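Local coordinates for protein DNA primase (Aquifex aeolicus, PDB 2AU3) that probably synthesises the short RNA primers that DNA polymerase extends during DNA replication, using a zinc-binding domain joined to an RNA polymerase core, at residues Ile356-Phe370 and Ala387-Leu401. Numbering follows the deposited sequence.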
loop_
_atom_site.group_PDB
_atom_site.type_symbol
_atom_site.label_atom_id
_atom_site.label_comp_id
_atom_site.label_asym_id
_atom_site.label_seq_id
_atom_site.Cartn_x
_atom_site.Cartn_y
_atom_site.Cartn_z
ATOM N N ILE A 356 19.036 24.690 -11.774
ATOM C CA ILE A 356 20.217 25.559 -11.787
ATOM C C ILE A 356 21.262 25.052 -12.784
ATOM O O ILE A 356 21.847 25.844 -13.519
ATOM C CB ILE A 356 20.807 25.727 -10.353
ATOM C CG1 ILE A 356 19.855 26.568 -9.496
ATOM C CG2 ILE A 356 22.191 26.365 -10.391
ATOM C CD1 ILE A 356 20.043 26.434 -7.973
ATOM N N LYS A 357 21.471 23.741 -12.823
ATOM C CA LYS A 357 22.441 23.126 -13.736
ATOM C C LYS A 357 22.054 23.260 -15.219
ATOM O O LYS A 357 22.932 23.474 -16.086
ATOM C CB LYS A 357 22.635 21.656 -13.375
ATOM C CG LYS A 357 23.901 21.013 -13.951
ATOM C CD LYS A 357 23.885 19.484 -13.786
ATOM C CE LYS A 357 24.708 18.798 -14.875
ATOM N NZ LYS A 357 25.987 18.170 -14.369
ATOM N N THR A 358 20.752 23.143 -15.508
ATOM C CA THR A 358 20.266 23.077 -16.889
ATOM C C THR A 358 19.562 24.338 -17.437
ATOM O O THR A 358 19.180 24.374 -18.604
ATOM C CB THR A 358 19.361 21.838 -17.095
ATOM O OG1 THR A 358 18.272 21.864 -16.159
ATOM C CG2 THR A 358 20.106 20.552 -16.757
ATOM N N ALA A 359 19.381 25.359 -16.604
ATOM C CA ALA A 359 18.669 26.555 -17.047
ATOM C C ALA A 359 19.301 27.104 -18.327
ATOM O O ALA A 359 18.597 27.635 -19.185
ATOM C CB ALA A 359 18.642 27.607 -15.962
ATOM N N ARG A 360 20.621 26.928 -18.444
ATOM C CA ARG A 360 21.397 27.165 -19.670
ATOM C C ARG A 360 20.728 26.727 -20.990
ATOM O O ARG A 360 21.013 27.290 -22.051
ATOM C CB ARG A 360 22.747 26.442 -19.577
ATOM C CG ARG A 360 23.820 27.197 -18.807
ATOM C CD ARG A 360 24.124 28.571 -19.395
ATOM N NE ARG A 360 25.064 29.312 -18.547
ATOM C CZ ARG A 360 25.332 30.611 -18.676
ATOM N NH1 ARG A 360 24.736 31.317 -19.629
ATOM N NH2 ARG A 360 26.200 31.202 -17.858
ATOM N N GLU A 361 19.893 25.689 -20.929
ATOM C CA GLU A 361 19.215 25.157 -22.121
ATOM C C GLU A 361 18.260 26.176 -22.734
ATOM O O GLU A 361 18.213 26.342 -23.961
ATOM C CB GLU A 361 18.426 23.894 -21.777
ATOM C CG GLU A 361 19.125 22.595 -22.112
ATOM C CD GLU A 361 18.764 21.479 -21.149
ATOM O OE1 GLU A 361 17.550 21.281 -20.883
ATOM O OE2 GLU A 361 19.693 20.793 -20.662
ATOM N N ASN A 362 17.501 26.839 -21.862
ATOM C CA ASN A 362 16.393 27.714 -22.241
ATOM C C ASN A 362 16.104 28.652 -21.074
ATOM O O ASN A 362 15.134 28.455 -20.326
ATOM C CB ASN A 362 15.148 26.873 -22.563
ATOM C CG ASN A 362 14.049 27.667 -23.262
ATOM O OD1 ASN A 362 13.825 28.852 -22.985
ATOM N ND2 ASN A 362 13.330 26.995 -24.161
ATOM N N LEU A 363 16.948 29.661 -20.899
ATOM C CA LEU A 363 16.850 30.498 -19.708
ATOM C C LEU A 363 15.417 30.975 -19.458
ATOM O O LEU A 363 14.946 30.975 -18.317
ATOM C CB LEU A 363 17.830 31.680 -19.755
ATOM C CG LEU A 363 18.111 32.348 -18.397
ATOM C CD1 LEU A 363 18.639 31.341 -17.387
ATOM C CD2 LEU A 363 19.063 33.547 -18.522
ATOM N N GLU A 364 14.732 31.358 -20.533
ATOM C CA GLU A 364 13.354 31.843 -20.458
ATOM C C GLU A 364 12.412 30.826 -19.826
ATOM O O GLU A 364 11.718 31.132 -18.866
ATOM C CB GLU A 364 12.835 32.207 -21.847
ATOM C CG GLU A 364 13.281 33.572 -22.336
ATOM C CD GLU A 364 12.705 34.711 -21.512
ATOM O OE1 GLU A 364 11.918 34.438 -20.560
ATOM O OE2 GLU A 364 13.039 35.883 -21.822
ATOM N N GLU A 365 12.387 29.617 -20.379
ATOM C CA GLU A 365 11.452 28.598 -19.920
ATOM C C GLU A 365 11.879 28.056 -18.566
ATOM O O GLU A 365 11.044 27.761 -17.728
ATOM C CB GLU A 365 11.334 27.470 -20.952
ATOM C CG GLU A 365 10.144 26.534 -20.757
ATOM C CD GLU A 365 8.791 27.238 -20.806
ATOM O OE1 GLU A 365 8.650 28.239 -21.560
ATOM O OE2 GLU A 365 7.860 26.777 -20.094
ATOM N N LYS A 366 13.186 27.962 -18.354
ATOM C CA LYS A 366 13.732 27.354 -17.146
ATOM C C LYS A 366 13.607 28.288 -15.942
ATOM O O LYS A 366 13.480 27.835 -14.801
ATOM C CB LYS A 366 15.193 26.933 -17.353
ATOM C CG LYS A 366 15.397 25.724 -18.292
ATOM C CD LYS A 366 15.174 24.398 -17.573
ATOM C CE LYS A 366 16.037 23.299 -18.135
ATOM N NZ LYS A 366 15.733 21.990 -17.499
ATOM N N THR A 367 13.658 29.593 -16.200
ATOM C CA THR A 367 13.437 30.582 -15.151
ATOM C C THR A 367 11.988 30.488 -14.699
ATOM O O THR A 367 11.700 30.565 -13.506
ATOM C CB THR A 367 13.738 31.997 -15.659
ATOM O OG1 THR A 367 15.150 32.155 -15.833
ATOM C CG2 THR A 367 13.375 33.048 -14.585
ATOM N N ARG A 368 11.081 30.315 -15.666
ATOM C CA ARG A 368 9.654 30.192 -15.380
ATOM C C ARG A 368 9.401 29.055 -14.401
ATOM O O ARG A 368 8.681 29.223 -13.410
ATOM C CB ARG A 368 8.885 29.915 -16.671
ATOM C CG ARG A 368 7.715 30.836 -16.875
ATOM C CD ARG A 368 6.405 30.103 -17.170
ATOM N NE ARG A 368 6.176 30.020 -18.607
ATOM C CZ ARG A 368 5.057 29.603 -19.176
ATOM N NH1 ARG A 368 4.020 29.193 -18.449
ATOM N NH2 ARG A 368 4.988 29.593 -20.489
ATOM N N GLU A 369 10.011 27.901 -14.692
ATOM C CA GLU A 369 9.825 26.693 -13.894
ATOM C C GLU A 369 10.412 26.901 -12.517
ATOM O O GLU A 369 9.750 26.676 -11.520
ATOM C CB GLU A 369 10.513 25.496 -14.555
ATOM C CG GLU A 369 9.645 24.728 -15.539
ATOM C CD GLU A 369 10.076 23.266 -15.671
ATOM O OE1 GLU A 369 11.276 23.021 -15.974
ATOM O OE2 GLU A 369 9.215 22.370 -15.476
ATOM N N PHE A 370 11.656 27.354 -12.487
ATOM C CA PHE A 370 12.363 27.623 -11.236
ATOM C C PHE A 370 11.573 28.543 -10.303
ATOM O O PHE A 370 11.366 28.216 -9.122
ATOM C CB PHE A 370 13.725 28.230 -11.527
ATOM C CG PHE A 370 14.598 28.387 -10.307
ATOM C CD1 PHE A 370 15.390 27.339 -9.864
ATOM C CD2 PHE A 370 14.661 29.599 -9.629
ATOM C CE1 PHE A 370 16.216 27.497 -8.740
ATOM C CE2 PHE A 370 15.476 29.752 -8.511
ATOM C CZ PHE A 370 16.238 28.700 -8.067
ATOM N N ALA A 387 17.212 31.124 -4.645
ATOM C CA ALA A 387 17.057 32.298 -5.488
ATOM C C ALA A 387 18.413 32.961 -5.717
ATOM O O ALA A 387 18.742 33.313 -6.839
ATOM C CB ALA A 387 16.063 33.289 -4.887
ATOM N N SER A 388 19.206 33.095 -4.652
ATOM C CA SER A 388 20.515 33.737 -4.749
ATOM C C SER A 388 21.423 33.033 -5.746
ATOM O O SER A 388 22.078 33.686 -6.547
ATOM C CB SER A 388 21.196 33.816 -3.379
ATOM O OG SER A 388 20.407 34.566 -2.492
ATOM N N GLU A 389 21.449 31.705 -5.688
ATOM C CA GLU A 389 22.309 30.898 -6.552
ATOM C C GLU A 389 21.955 31.099 -8.028
ATOM O O GLU A 389 22.846 31.288 -8.870
ATOM C CB GLU A 389 22.190 29.414 -6.172
ATOM C CG GLU A 389 23.428 28.569 -6.440
ATOM C CD GLU A 389 23.187 27.065 -6.255
ATOM O OE1 GLU A 389 22.385 26.675 -5.373
ATOM O OE2 GLU A 389 23.812 26.263 -6.990
ATOM N N PHE A 390 20.650 31.062 -8.330
ATOM C CA PHE A 390 20.151 31.256 -9.687
ATOM C C PHE A 390 20.445 32.685 -10.189
ATOM O O PHE A 390 20.868 32.868 -11.333
ATOM C CB PHE A 390 18.651 30.995 -9.736
ATOM C CG PHE A 390 18.130 30.642 -11.101
ATOM C CD1 PHE A 390 17.927 29.317 -11.452
ATOM C CD2 PHE A 390 17.792 31.637 -12.015
ATOM C CE1 PHE A 390 17.416 28.973 -12.714
ATOM C CE2 PHE A 390 17.276 31.309 -13.279
ATOM C CZ PHE A 390 17.091 29.970 -13.631
ATOM N N HIS A 391 20.202 33.677 -9.329
ATOM C CA HIS A 391 20.489 35.078 -9.630
ATOM C C HIS A 391 21.981 35.273 -9.957
ATOM O O HIS A 391 22.336 35.869 -10.989
ATOM C CB HIS A 391 20.077 35.938 -8.432
ATOM C CG HIS A 391 20.581 37.349 -8.481
ATOM N ND1 HIS A 391 20.003 38.320 -9.273
ATOM C CD2 HIS A 391 21.591 37.957 -7.815
ATOM C CE1 HIS A 391 20.648 39.461 -9.105
ATOM N NE2 HIS A 391 21.613 39.269 -8.224
ATOM N N THR A 392 22.838 34.759 -9.075
ATOM C CA THR A 392 24.286 34.830 -9.232
ATOM C C THR A 392 24.693 34.247 -10.567
ATOM O O THR A 392 25.361 34.892 -11.368
ATOM C CB THR A 392 25.002 34.081 -8.078
ATOM O OG1 THR A 392 24.774 34.770 -6.843
ATOM C CG2 THR A 392 26.515 34.037 -8.319
ATOM N N LYS A 393 24.265 33.008 -10.783
ATOM C CA LYS A 393 24.559 32.305 -12.005
ATOM C C LYS A 393 23.941 32.969 -13.279
ATOM O O LYS A 393 24.697 33.282 -14.192
ATOM C CB LYS A 393 24.110 30.835 -11.921
ATOM C CG LYS A 393 24.449 30.008 -13.157
ATOM C CD LYS A 393 24.339 28.508 -12.928
ATOM C CE LYS A 393 25.033 27.728 -14.038
ATOM N NZ LYS A 393 24.777 26.264 -13.928
ATOM N N TYR A 394 22.611 33.189 -13.371
ATOM C CA TYR A 394 22.044 33.644 -14.667
ATOM C C TYR A 394 21.662 35.131 -14.765
ATOM O O TYR A 394 21.137 35.571 -15.785
ATOM C CB TYR A 394 20.850 32.762 -15.053
ATOM C CG TYR A 394 21.250 31.304 -15.149
ATOM C CD1 TYR A 394 21.932 30.825 -16.263
ATOM C CD2 TYR A 394 20.965 30.414 -14.112
ATOM C CE1 TYR A 394 22.304 29.504 -16.355
ATOM C CE2 TYR A 394 21.327 29.088 -14.194
ATOM C CZ TYR A 394 22.000 28.641 -15.324
ATOM O OH TYR A 394 22.367 27.329 -15.427
ATOM N N LYS A 395 21.946 35.878 -13.695
ATOM C CA LYS A 395 21.730 37.332 -13.627
ATOM C C LYS A 395 20.260 37.761 -13.649
ATOM O O LYS A 395 19.944 38.944 -13.841
ATOM C CB LYS A 395 22.527 38.039 -14.734
ATOM C CG LYS A 395 24.031 38.090 -14.474
ATOM C CD LYS A 395 24.726 39.041 -15.438
ATOM C CE LYS A 395 25.968 38.401 -16.027
ATOM N NZ LYS A 395 26.213 38.829 -17.435
ATOM N N VAL A 396 19.362 36.806 -13.424
ATOM C CA VAL A 396 17.943 37.108 -13.363
ATOM C C VAL A 396 17.661 37.835 -12.043
ATOM O O VAL A 396 18.073 37.359 -10.984
ATOM C CB VAL A 396 17.090 35.832 -13.517
ATOM C CG1 VAL A 396 15.592 36.170 -13.523
ATOM C CG2 VAL A 396 17.462 35.117 -14.802
ATOM N N PRO A 397 17.021 39.008 -12.114
ATOM C CA PRO A 397 16.813 39.849 -10.923
ATOM C C PRO A 397 16.064 39.110 -9.811
ATOM O O PRO A 397 15.124 38.361 -10.080
ATOM C CB PRO A 397 15.983 41.024 -11.460
ATOM C CG PRO A 397 16.326 41.088 -12.926
ATOM C CD PRO A 397 16.474 39.638 -13.333
ATOM N N MET A 398 16.514 39.309 -8.578
ATOM C CA MET A 398 15.921 38.670 -7.414
ATOM C C MET A 398 14.395 38.856 -7.336
ATOM O O MET A 398 13.665 37.981 -6.847
ATOM C CB MET A 398 16.606 39.180 -6.134
ATOM C CG MET A 398 17.975 38.533 -5.866
ATOM S SD MET A 398 17.893 36.711 -5.680
ATOM C CE MET A 398 16.895 36.575 -4.211
ATOM N N GLU A 399 13.922 39.991 -7.840
ATOM C CA GLU A 399 12.508 40.328 -7.791
ATOM C C GLU A 399 11.676 39.571 -8.840
ATOM O O GLU A 399 10.471 39.387 -8.661
ATOM C CB GLU A 399 12.289 41.860 -7.862
ATOM C CG GLU A 399 13.416 42.678 -8.516
ATOM C CD GLU A 399 14.676 42.807 -7.655
ATOM O OE1 GLU A 399 14.598 43.395 -6.544
ATOM O OE2 GLU A 399 15.750 42.325 -8.091
ATOM N N ILE A 400 12.323 39.111 -9.913
ATOM C CA ILE A 400 11.685 38.203 -10.875
ATOM C C ILE A 400 11.541 36.799 -10.263
ATOM O O ILE A 400 10.464 36.196 -10.293
ATOM C CB ILE A 400 12.512 38.117 -12.203
ATOM C CG1 ILE A 400 12.563 39.471 -12.941
ATOM C CG2 ILE A 400 11.999 36.974 -13.101
ATOM C CD1 ILE A 400 11.201 40.157 -13.147
ATOM N N LEU A 401 12.640 36.301 -9.699
ATOM C CA LEU A 401 12.687 34.992 -9.073
ATOM C C LEU A 401 11.769 34.841 -7.853
ATOM O O LEU A 401 11.224 33.765 -7.613
ATOM C CB LEU A 401 14.126 34.637 -8.686
ATOM C CG LEU A 401 15.173 34.643 -9.806
ATOM C CD1 LEU A 401 16.557 34.359 -9.217
ATOM C CD2 LEU A 401 14.808 33.633 -10.905
#
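Segments 363-370 and 387-394 of two longer helices run antiparallel at 167°, their axes coming no closer than 12.3 Å, while Ile356, on the helix before the turn, brings its CA within 6.1 Å of that of Phe390. Phe390 is a knob in the hole formed by Ile356, Leu363, Thr367 and Phe370. One face of its ring stacks face to face on Phe370, centroids 4.2 Å apart and planes 26° from parallel; the other is covered by Tyr394 of its own helix. At the Phe390 edge, Thr367 OG1 comes to 3.4 Å from CE2, its hydroxyl tied back to Leu363 O. This helical hairpin belongs to the DnaG helical domain, far from the zinc and the predicted magnesium sites. With CG anti to the carbonyl carbon (chi1 -58°), the Tyr394 ring reaches across to helix 351-358, where OH donates a very short 2.5 Å hydrogen bond to Ile356 O. The extended Lys393 chain brings NZ to 3.0 Å from Ile356 O, a second hydrogen bond, from above the carbonyl plane. Ala359 CB makes a CH-pi contact over one Tyr394 face, 3.9 Å from the ring centroid, and Leu363 CD1 presses on Tyr394 CG at 3.4 Å.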